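Local coordinates for crispr-associated endoribonuclease CAS2 (Thermococcus onnurineus, PDB 5G4D), which probably cuts single-stranded RNA as a magnesium-dependent homodimeric nuclease and pairs with Cas1 in the adaptation step of CRISPR immunity, at residues 51-54 / 55-58; 22-25 / 26-30; 38-41 / 42-46. All coordinates share one frame; numbering follows the deposited sequence.

Contact 1 (51-54 / 55-58); sequences GLLD and LIDE
Leu55 N is shared between two carbonyls of the last turn of helix 42-55: it donates to Leu52 O at 3.0 Å and, through a weak and bent bond, to Gly51 O. Leu52 O in turn accepts a second, weak bond from Ile56 N. A water lies within hydrogen-bonding distance of both Asp54 O, at 2.8 Å, and Ile56 O, at 2.7 Å, linking the last turn to the departing chain. Ile56 packs over the doubly used acceptor, with CG1 and CG2 each 3.3 Å from Leu52 O; its chi1 of 68° sets CG1 between the backbone N and the carbonyl carbon, turned toward Leu53, whose CD2 lies 4.5 Å from Ile56 CD1. The Glu58 carboxylate reaches back across Leu53, OE2 coming 3.5 Å from CD2. Beyond, Asp57 N bonds to Asp61 OD2 and Asp57 OD1 accepts from Asp59 N. Leu52, Leu53 and Ile56 meet Leu77 of the second subunit, while Leu55 lies on Phe23 of helix 17-25. With its closing amide bonds partly weak and shared, the helix ends gradually, and side-chain packing probably matters as much as the backbone bonds in holding this turn.

Contact 2 (22-25 / 26-30); sequences KFLR and RHLHW
Leu24 O receives two N-H groups at the end of helix 17-25. Leu28 N donates at 2.8 Å almost straight down the carbonyl bond (C=O...N 175°), whereas His27 N, at 2.9 Å, lies well off that line. One residue earlier, Arg26 N bonds to Phe23 O at 3.1 Å. A water spans the outer side of the turn, donating to Arg25 O and, at 2.6 Å, to Leu28 O. His27 folds back on the helix: with CG beside its own backbone N (chi1 -66°), the imidazole meets Phe23 obliquely, the planes at 44° and the centroids 4.6 Å apart. His27 CD2 stands over one face of the phenyl, toward its rim, while the edge of the imidazole faces Phe23 O, 3.1 Å from CD2 and in the imidazole plane. His27 ND1 is hydrogen-bonded to Glu44 OE2, which with the phenyl contact probably limits the rotation of the ring. On the exposed flank Lys22 and Arg26 run alongside each other in the same direction, bringing NZ within 3.2 Å of NH1; these like charges probably repel, and Arg19 adds a third nearby. Inward, Leu24 and Leu28 enter the core between helices and sheet. Leu24 meets Ile48 and Leu52 of helix 42-55 and Ile8 and Tyr10 of strand 4-11; Leu28 covers Val6, Ile8, Phe36 and Val40 on strands 4-11 and 35-40, as the chain turns into strand 29-32.

Contact 3 (38-41 / 42-46); sequences GEVT and LAEFE
Thr41, the N-cap of helix 42-55, makes two bonds to its first turn: the side-chain cap, in which OG1 accepts from Glu44 N at 2.9 Å, and the first helical backbone bond, from Phe45 N to Thr41 O at 2.8 Å. A chi1 of 67° holds OG1 between the backbone N and the carbonyl carbon, turned to the N-H of Glu44, and the same oxygen rests 3.2 Å from Glu44 CB. Leu42 N, another amide of that turn, is taken by the carboxylate of Asp3. Glu44 does not return its own carboxylate to the cap: the chain bends at chi2 (81°), OE2 bonding to His27 ND1 and OE1 forming a salt bridge with Arg47. The Glu44 and Val40 side chains cross at about a right angle, Glu44 CG lying 4.1 Å from Val40 CB. On the buried side Val40 CG2 packs 3.9 Å from Phe45 CB; the phenyl itself leads away from the strand toward Met4, Ile65 and Lys67, and Glu75 of the second subunit packs on it. Strand 38-40 and helix segment 42-46 run at 108° to one another, so the chain turns sharply at Thr41. This is an N-cap at a strand-to-helix junction, where the chain leaves strand 35-40 and enters the second helix of the ferredoxin-like fold of Cas2.

How the contacts relate
Contact 2 comes first along the chain, then contact 3, then contact 1. Contact 2 ends helix 17-25 and leads into strand 29-32; contact 3 leads from the neighbouring strand 35-40 into helix 42-55; contact 1 closes that helix. Contacts 1 and 3 therefore share one helix, their centres about 17 Å apart without touching. Contact 2 touches both, with centres about 15 Å from contact 1 and about 12 Å from contact 3. Together they mark the turns by which two helices pack on one face of the antiparallel sheet. Contacts 1 and 3 also meet the second subunit, whereas contact 2 stays within its own chain, so helix 42-55 links the core to the dimer.

Contact 1 (51-54 / 55-58)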
ATOM      1  N   GLY A  51      14.973   8.472  -8.314  1.00 19.05           N
ATOM      2  CA  GLY A  51      14.526   9.656  -7.596  1.00 21.17           C
ATOM      3  C   GLY A  51      14.272   9.382  -6.128  1.00 23.04           C
ATOM      4  O   GLY A  51      14.639  10.183  -5.260  1.00 22.52           O
ATOM      5  N   LEU A  52      13.640   8.244  -5.823  1.00 19.49           N
ATOM      6  CA  LEU A  52      13.355   7.900  -4.433  1.00 20.29           C
ATOM      7  C   LEU A  52      14.641   7.660  -3.648  1.00 24.35           C
ATOM      8  O   LEU A  52      14.768   8.105  -2.501  1.00 21.20           O
ATOM      9  CB  LEU A  52      12.442   6.670  -4.377  1.00 18.22           C
ATOM     10  CG  LEU A  52      11.006   6.950  -4.815  1.00 17.27           C
ATOM     11  CD1 LEU A  52      10.262   5.637  -4.969  1.00 16.28           C
ATOM     12  CD2 LEU A  52      10.273   7.869  -3.808  1.00 14.95           C
ATOM     13  N   LEU A  53      15.611   6.970  -4.257  1.00 23.13           N
ATOM     14  CA  LEU A  53      16.878   6.713  -3.576  1.00 23.78           C
ATOM     15  C   LEU A  53      17.613   8.005  -3.244  1.00 28.08           C
ATOM     16  O   LEU A  53      18.302   8.080  -2.222  1.00 27.53           O
ATOM     17  CB  LEU A  53      17.748   5.800  -4.442  1.00 26.49           C
ATOM     18  CG  LEU A  53      17.219   4.365  -4.552  1.00 25.95           C
ATOM     19  CD1 LEU A  53      17.913   3.591  -5.671  1.00 27.09           C
ATOM     20  CD2 LEU A  53      17.379   3.636  -3.218  1.00 25.71           C
ATOM     21  N   ASP A  54      17.457   9.039  -4.072  1.00 26.54           N
ATOM     22  CA  ASP A  54      18.091  10.319  -3.780  1.00 29.75           C
ATOM     23  C   ASP A  54      17.421  11.044  -2.624  1.00 28.99           C
ATOM     24  O   ASP A  54      18.069  11.861  -1.962  1.00 30.38           O
ATOM     25  CB  ASP A  54      18.089  11.203  -5.028  1.00 30.84           C
ATOM     26  CG  ASP A  54      19.199  10.839  -5.996  1.00 39.05           C
ATOM     27  OD1 ASP A  54      20.333  10.605  -5.528  1.00 45.35           O
ATOM     28  OD2 ASP A  54      18.939  10.773  -7.217  1.00 40.30           O
ATOM     29  N   LEU A  55      16.148  10.757  -2.358  1.00 24.13           N
ATOM     30  CA  LEU A  55      15.398  11.490  -1.349  1.00 26.03           C
ATOM     31  C   LEU A  55      15.321  10.781  -0.003  1.00 29.15           C
ATOM     32  O   LEU A  55      15.007  11.431   0.999  1.00 31.24           O
ATOM     33  CB  LEU A  55      13.969  11.754  -1.847  1.00 25.05           C
ATOM     34  CG  LEU A  55      13.840  12.689  -3.043  1.00 27.30           C
ATOM     35  CD1 LEU A  55      12.430  12.646  -3.579  1.00 23.97           C
ATOM     36  CD2 LEU A  55      14.203  14.102  -2.635  1.00 26.01           C
ATOM     37  N   ILE A  56      15.572   9.480   0.058  1.00 22.74           N
ATOM     38  CA  ILE A  56      15.406   8.749   1.299  1.00 26.18           C
ATOM     39  C   ILE A  56      16.762   8.491   1.941  1.00 26.02           C
ATOM     40  O   ILE A  56      17.818   8.587   1.309  1.00 25.58           O
ATOM     41  CB  ILE A  56      14.635   7.424   1.094  1.00 24.33           C
ATOM     42  CG1 ILE A  56      15.460   6.428   0.267  1.00 25.11           C
ATOM     43  CG2 ILE A  56      13.291   7.704   0.441  1.00 19.78           C
ATOM     44  CD1 ILE A  56      14.878   5.019   0.228  1.00 22.79           C
ATOM     45  N   ASP A  57      16.721   8.188   3.237  1.00 22.80           N
ATOM     46  CA  ASP A  57      17.854   7.669   3.992  1.00 28.18           C
ATOM     47  C   ASP A  57      17.669   6.160   4.071  1.00 29.63           C
ATOM     48  O   ASP A  57      16.767   5.674   4.760  1.00 28.17           O
ATOM     49  CB  ASP A  57      17.903   8.307   5.381  1.00 28.13           C
ATOM     50  CG  ASP A  57      19.067   7.814   6.235  1.00 35.10           C
ATOM     51  OD1 ASP A  57      19.490   6.645   6.114  1.00 34.79           O
ATOM     52  OD2 ASP A  57      19.552   8.620   7.053  1.00 35.42           O
ATOM     53  N   GLU A  58      18.525   5.415   3.362  1.00 27.78           N
ATOM     54  CA  GLU A  58      18.318   3.979   3.237  1.00 26.27           C
ATOM     55  C   GLU A  58      18.553   3.219   4.535  1.00 31.55           C
ATOM     56  O   GLU A  58      18.171   2.050   4.620  1.00 33.74           O
ATOM     57  CB  GLU A  58      19.199   3.430   2.110  1.00 32.51           C
ATOM     58  CG  GLU A  58      18.659   3.784   0.731  1.00 31.35           C
ATOM     59  CD  GLU A  58      19.614   3.439  -0.401  1.00 33.62           C
ATOM     60  OE1 GLU A  58      19.870   2.235  -0.624  1.00 31.82           O
ATOM     61  OE2 GLU A  58      20.106   4.379  -1.072  1.00 31.60           O
TER
HETATM   62  O   HOH W   1      19.385  10.450   0.114  1.00 35.25           O

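Contact 2 (22-25 / 26-30)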
ATOM      1  N   LYS A  22       5.964  14.776  -2.742  1.00 19.81           N
ATOM      2  CA  LYS A  22       5.929  15.716  -3.860  1.00 20.37           C
ATOM      3  C   LYS A  22       6.533  15.109  -5.119  1.00 22.27           C
ATOM      4  O   LYS A  22       6.027  15.330  -6.226  1.00 23.23           O
ATOM      5  CB  LYS A  22       6.653  17.020  -3.485  1.00 23.59           C
ATOM      6  CG  LYS A  22       6.418  18.161  -4.469  1.00 32.75           C
ATOM      7  CD  LYS A  22       6.851  19.513  -3.878  1.00 34.68           C
ATOM      8  CE  LYS A  22       8.356  19.573  -3.644  1.00 41.93           C
ATOM      9  NZ  LYS A  22       9.148  19.419  -4.902  1.00 47.08           N
ATOM     10  N   PHE A  23       7.604  14.321  -4.970  1.00 20.12           N
ATOM     11  CA  PHE A  23       8.212  13.659  -6.124  1.00 18.88           C
ATOM     12  C   PHE A  23       7.257  12.646  -6.743  1.00 22.15           C
ATOM     13  O   PHE A  23       7.100  12.591  -7.969  1.00 23.33           O
ATOM     14  CB  PHE A  23       9.524  12.981  -5.716  1.00 18.04           C
ATOM     15  CG  PHE A  23      10.130  12.107  -6.793  1.00 21.25           C
ATOM     16  CD1 PHE A  23      10.810  12.669  -7.863  1.00 21.90           C
ATOM     17  CD2 PHE A  23      10.035  10.724  -6.721  1.00 21.36           C
ATOM     18  CE1 PHE A  23      11.372  11.868  -8.853  1.00 20.75           C
ATOM     19  CE2 PHE A  23      10.583   9.909  -7.708  1.00 20.16           C
ATOM     20  CZ  PHE A  23      11.263  10.486  -8.776  1.00 22.59           C
ATOM     21  N   LEU A  24       6.622  11.814  -5.915  1.00 18.63           N
ATOM     22  CA  LEU A  24       5.770  10.773  -6.480  1.00 17.20           C
ATOM     23  C   LEU A  24       4.514  11.356  -7.119  1.00 19.28           C
ATOM     24  O   LEU A  24       3.976  10.771  -8.068  1.00 18.27           O
ATOM     25  CB  LEU A  24       5.420   9.738  -5.408  1.00 17.24           C
ATOM     26  CG  LEU A  24       6.583   8.804  -5.029  1.00 16.71           C
ATOM     27  CD1 LEU A  24       6.151   7.875  -3.904  1.00 13.19           C
ATOM     28  CD2 LEU A  24       7.105   7.983  -6.209  1.00 17.02           C
ATOM     29  N   ARG A  25       4.049  12.517  -6.644  1.00 19.25           N
ATOM     30  CA  ARG A  25       2.897  13.158  -7.274  1.00 22.23           C
ATOM     31  C   ARG A  25       3.194  13.547  -8.713  1.00 23.38           C
ATOM     32  O   ARG A  25       2.274  13.649  -9.532  1.00 25.51           O
ATOM     33  CB  ARG A  25       2.459  14.393  -6.480  1.00 24.23           C
ATOM     34  CG  ARG A  25       1.757  14.090  -5.176  1.00 27.99           C
ATOM     35  CD  ARG A  25       1.200  15.358  -4.537  1.00 33.41           C
ATOM     36  NE  ARG A  25       0.152  15.986  -5.340  1.00 37.57           N
ATOM     37  CZ  ARG A  25      -0.318  17.213  -5.125  1.00 45.75           C
ATOM     38  NH1 ARG A  25       0.175  17.950  -4.138  1.00 40.05           N
ATOM     39  NH2 ARG A  25      -1.274  17.711  -5.902  1.00 47.22           N
ATOM     40  N   ARG A  26       4.465  13.757  -9.046  1.00 24.54           N
ATOM     41  CA  ARG A  26       4.831  14.051 -10.423  1.00 25.52           C
ATOM     42  C   ARG A  26       4.889  12.814 -11.315  1.00 26.15           C
ATOM     43  O   ARG A  26       5.166  12.949 -12.512  1.00 26.12           O
ATOM     44  CB  ARG A  26       6.181  14.765 -10.459  1.00 26.96           C
ATOM     45  CG  ARG A  26       6.224  16.070  -9.684  1.00 30.28           C
ATOM     46  CD  ARG A  26       7.647  16.597  -9.606  1.00 39.20           C
ATOM     47  NE  ARG A  26       7.703  18.010  -9.927  1.00 48.29           N
ATOM     48  CZ  ARG A  26       7.784  18.973  -9.015  1.00 48.97           C
ATOM     49  NH1 ARG A  26       7.832  18.666  -7.729  1.00 45.69           N
ATOM     50  NH2 ARG A  26       7.822  20.252  -9.385  1.00 46.59           N
ATOM     51  N   HIS A  27       4.630  11.616 -10.786  1.00 21.50           N
ATOM     52  CA  HIS A  27       4.850  10.412 -11.575  1.00 20.76           C
ATOM     53  C   HIS A  27       3.692   9.428 -11.481  1.00 22.27           C
ATOM     54  O   HIS A  27       3.464   8.656 -12.417  1.00 21.94           O
ATOM     55  CB  HIS A  27       6.150   9.732 -11.140  1.00 22.99           C
ATOM     56  CG  HIS A  27       7.375  10.541 -11.437  1.00 24.93           C
ATOM     57  ND1 HIS A  27       8.048  10.455 -12.636  1.00 28.14           N
ATOM     58  CD2 HIS A  27       8.034  11.466 -10.699  1.00 24.98           C
ATOM     59  CE1 HIS A  27       9.080  11.283 -12.620  1.00 28.29           C
ATOM     60  NE2 HIS A  27       9.093  11.911 -11.459  1.00 28.88           N
ATOM     61  N   LEU A  28       2.952   9.457 -10.373  1.00 19.50           N
ATOM     62  CA  LEU A  28       1.942   8.445 -10.105  1.00 17.28           C
ATOM     63  C   LEU A  28       0.696   9.076  -9.492  1.00 19.59           C
ATOM     64  O   LEU A  28       0.700  10.225  -9.043  1.00 21.80           O
ATOM     65  CB  LEU A  28       2.500   7.355  -9.174  1.00 17.80           C
ATOM     66  CG  LEU A  28       3.650   6.502  -9.719  1.00 17.81           C
ATOM     67  CD1 LEU A  28       4.204   5.609  -8.638  1.00 16.75           C
ATOM     68  CD2 LEU A  28       3.178   5.664 -10.911  1.00 16.30           C
ATOM     69  N   HIS A  29      -0.375   8.287  -9.456  1.00 20.63           N
ATOM     70  CA  HIS A  29      -1.629   8.709  -8.851  1.00 21.90           C
ATOM     71  C   HIS A  29      -1.560   8.570  -7.331  1.00 22.28           C
ATOM     72  O   HIS A  29      -1.143   7.532  -6.811  1.00 19.24           O
ATOM     73  CB  HIS A  29      -2.788   7.872  -9.396  1.00 22.78           C
ATOM     74  CG  HIS A  29      -2.998   7.997 -10.871  1.00 32.68           C
ATOM     75  ND1 HIS A  29      -3.534   9.125 -11.459  1.00 37.16           N
ATOM     76  CD2 HIS A  29      -2.771   7.120 -11.878  1.00 31.89           C
ATOM     77  CE1 HIS A  29      -3.615   8.941 -12.765  1.00 37.24           C
ATOM     78  NE2 HIS A  29      -3.162   7.730 -13.045  1.00 38.12           N
ATOM     79  N   TRP A  30      -1.974   9.610  -6.620  1.00 20.46           N
ATOM     80  CA  TRP A  30      -2.006   9.573  -5.163  1.00 18.61           C
ATOM     81  C   TRP A  30      -3.280   8.866  -4.705  1.00 22.85           C
ATOM     82  O   TRP A  30      -4.388   9.294  -5.047  1.00 26.05           O
ATOM     83  CB  TRP A  30      -1.928  10.993  -4.606  1.00 23.61           C
ATOM     84  CG  TRP A  30      -1.940  11.068  -3.114  1.00 22.96           C
ATOM     85  CD1 TRP A  30      -0.862  10.994  -2.281  1.00 21.98           C
ATOM     86  CD2 TRP A  30      -3.087  11.247  -2.269  1.00 31.25           C
ATOM     87  NE1 TRP A  30      -1.259  11.114  -0.975  1.00 25.73           N
ATOM     88  CE2 TRP A  30      -2.623  11.270  -0.937  1.00 27.72           C
ATOM     89  CE3 TRP A  30      -4.459  11.387  -2.509  1.00 31.71           C
ATOM     90  CZ2 TRP A  30      -3.482  11.431   0.152  1.00 32.84           C
ATOM     91  CZ3 TRP A  30      -5.313  11.548  -1.424  1.00 34.25           C
ATOM     92  CH2 TRP A  30      -4.820  11.564  -0.113  1.00 32.97           C
TER
HETATM   93  O   HOH W   2      -0.514  12.436  -8.574  1.00 31.80           O

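Contact 3 (38-41 / 42-46)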
ATOM      1  N   GLY A  38       0.101   3.510 -10.398  1.00 16.53           N
ATOM      2  CA  GLY A  38      -0.043   3.891 -11.795  1.00 18.67           C
ATOM      3  C   GLY A  38       0.776   3.033 -12.734  1.00 17.89           C
ATOM      4  O   GLY A  38       1.610   2.217 -12.334  1.00 16.23           O
ATOM      5  N   GLU A  39       0.521   3.237 -14.026  1.00 18.24           N
ATOM      6  CA  GLU A  39       1.250   2.531 -15.076  1.00 21.03           C
ATOM      7  C   GLU A  39       2.586   3.212 -15.357  1.00 19.65           C
ATOM      8  O   GLU A  39       2.691   4.440 -15.316  1.00 23.24           O
ATOM      9  CB  GLU A  39       0.418   2.484 -16.359  1.00 26.88           C
ATOM     10  CG  GLU A  39      -0.233   3.817 -16.710  1.00 34.29           C
ATOM     11  CD  GLU A  39      -0.766   3.860 -18.138  1.00 41.42           C
ATOM     12  OE1 GLU A  39      -1.444   2.893 -18.552  1.00 39.62           O
ATOM     13  OE2 GLU A  39      -0.504   4.862 -18.842  1.00 44.91           O
ATOM     14  N   VAL A  40       3.615   2.416 -15.639  1.00 18.37           N
ATOM     15  CA  VAL A  40       4.934   2.962 -15.937  1.00 19.63           C
ATOM     16  C   VAL A  40       5.612   2.156 -17.037  1.00 19.99           C
ATOM     17  O   VAL A  40       5.363   0.960 -17.209  1.00 19.68           O
ATOM     18  CB  VAL A  40       5.867   2.998 -14.698  1.00 21.24           C
ATOM     19  CG1 VAL A  40       5.280   3.834 -13.562  1.00 20.15           C
ATOM     20  CG2 VAL A  40       6.219   1.583 -14.239  1.00 18.42           C
ATOM     21  N   THR A  41       6.504   2.821 -17.771  1.00 19.48           N
ATOM     22  CA  THR A  41       7.477   2.101 -18.564  1.00 17.27           C
ATOM     23  C   THR A  41       8.608   1.612 -17.663  1.00 20.49           C
ATOM     24  O   THR A  41       8.760   2.056 -16.522  1.00 18.64           O
ATOM     25  CB  THR A  41       8.051   2.998 -19.661  1.00 19.53           C
ATOM     26  OG1 THR A  41       8.813   4.042 -19.045  1.00 20.20           O
ATOM     27  CG2 THR A  41       6.921   3.625 -20.459  1.00 21.24           C
ATOM     28  N   LEU A  42       9.397   0.674 -18.188  1.00 18.95           N
ATOM     29  CA  LEU A  42      10.570   0.200 -17.459  1.00 21.29           C
ATOM     30  C   LEU A  42      11.543   1.336 -17.183  1.00 22.61           C
ATOM     31  O   LEU A  42      12.123   1.414 -16.094  1.00 19.55           O
ATOM     32  CB  LEU A  42      11.263  -0.909 -18.248  1.00 27.04           C
ATOM     33  CG  LEU A  42      11.162  -2.318 -17.671  1.00 32.31           C
ATOM     34  CD1 LEU A  42       9.726  -2.660 -17.393  1.00 27.83           C
ATOM     35  CD2 LEU A  42      11.787  -3.325 -18.624  1.00 28.70           C
ATOM     36  N   ALA A  43      11.756   2.212 -18.173  1.00 20.05           N
ATOM     37  CA  ALA A  43      12.654   3.346 -17.977  1.00 23.02           C
ATOM     38  C   ALA A  43      12.104   4.315 -16.939  1.00 22.51           C
ATOM     39  O   ALA A  43      12.864   4.877 -16.138  1.00 21.45           O
ATOM     40  CB  ALA A  43      12.891   4.066 -19.304  1.00 24.66           C
ATOM     41  N   GLU A  44      10.784   4.536 -16.949  1.00 20.14           N
ATOM     42  CA  GLU A  44      10.185   5.428 -15.966  1.00 19.77           C
ATOM     43  C   GLU A  44      10.258   4.818 -14.572  1.00 22.09           C
ATOM     44  O   GLU A  44      10.515   5.531 -13.596  1.00 21.18           O
ATOM     45  CB  GLU A  44       8.743   5.763 -16.364  1.00 22.80           C
ATOM     46  CG  GLU A  44       7.900   6.477 -15.304  1.00 25.26           C
ATOM     47  CD  GLU A  44       8.150   7.974 -15.234  1.00 31.91           C
ATOM     48  OE1 GLU A  44       9.132   8.449 -15.845  1.00 34.61           O
ATOM     49  OE2 GLU A  44       7.358   8.680 -14.564  1.00 32.14           O
ATOM     50  N   PHE A  45      10.074   3.496 -14.458  1.00 19.38           N
ATOM     51  CA  PHE A  45      10.277   2.859 -13.160  1.00 20.68           C
ATOM     52  C   PHE A  45      11.702   3.071 -12.658  1.00 24.58           C
ATOM     53  O   PHE A  45      11.912   3.351 -11.471  1.00 20.90           O
ATOM     54  CB  PHE A  45       9.964   1.361 -13.209  1.00 26.23           C
ATOM     55  CG  PHE A  45      10.494   0.627 -12.013  1.00 28.24           C
ATOM     56  CD1 PHE A  45       9.883   0.774 -10.779  1.00 31.40           C
ATOM     57  CD2 PHE A  45      11.638  -0.142 -12.103  1.00 28.47           C
ATOM     58  CE1 PHE A  45      10.388   0.133  -9.659  1.00 31.76           C
ATOM     59  CE2 PHE A  45      12.149  -0.782 -10.993  1.00 32.26           C
ATOM     60  CZ  PHE A  45      11.525  -0.641  -9.768  1.00 32.76           C
ATOM     61  N   GLU A  46      12.698   2.956 -13.546  1.00 21.43           N
ATOM     62  CA  GLU A  46      14.080   3.170 -13.122  1.00 23.68           C
ATOM     63  C   GLU A  46      14.289   4.596 -12.633  1.00 21.62           C
ATOM     64  O   GLU A  46      15.046   4.826 -11.683  1.00 20.05           O
ATOM     65  CB  GLU A  46      15.053   2.860 -14.264  1.00 26.00           C
ATOM     66  CG  GLU A  46      15.133   1.393 -14.625  1.00 26.64           C
ATOM     67  CD  GLU A  46      15.582   0.523 -13.463  1.00 29.60           C
ATOM     68  OE1 GLU A  46      16.426   0.971 -12.660  1.00 32.22           O
ATOM     69  OE2 GLU A  46      15.085  -0.617 -13.352  1.00 35.60           O
TER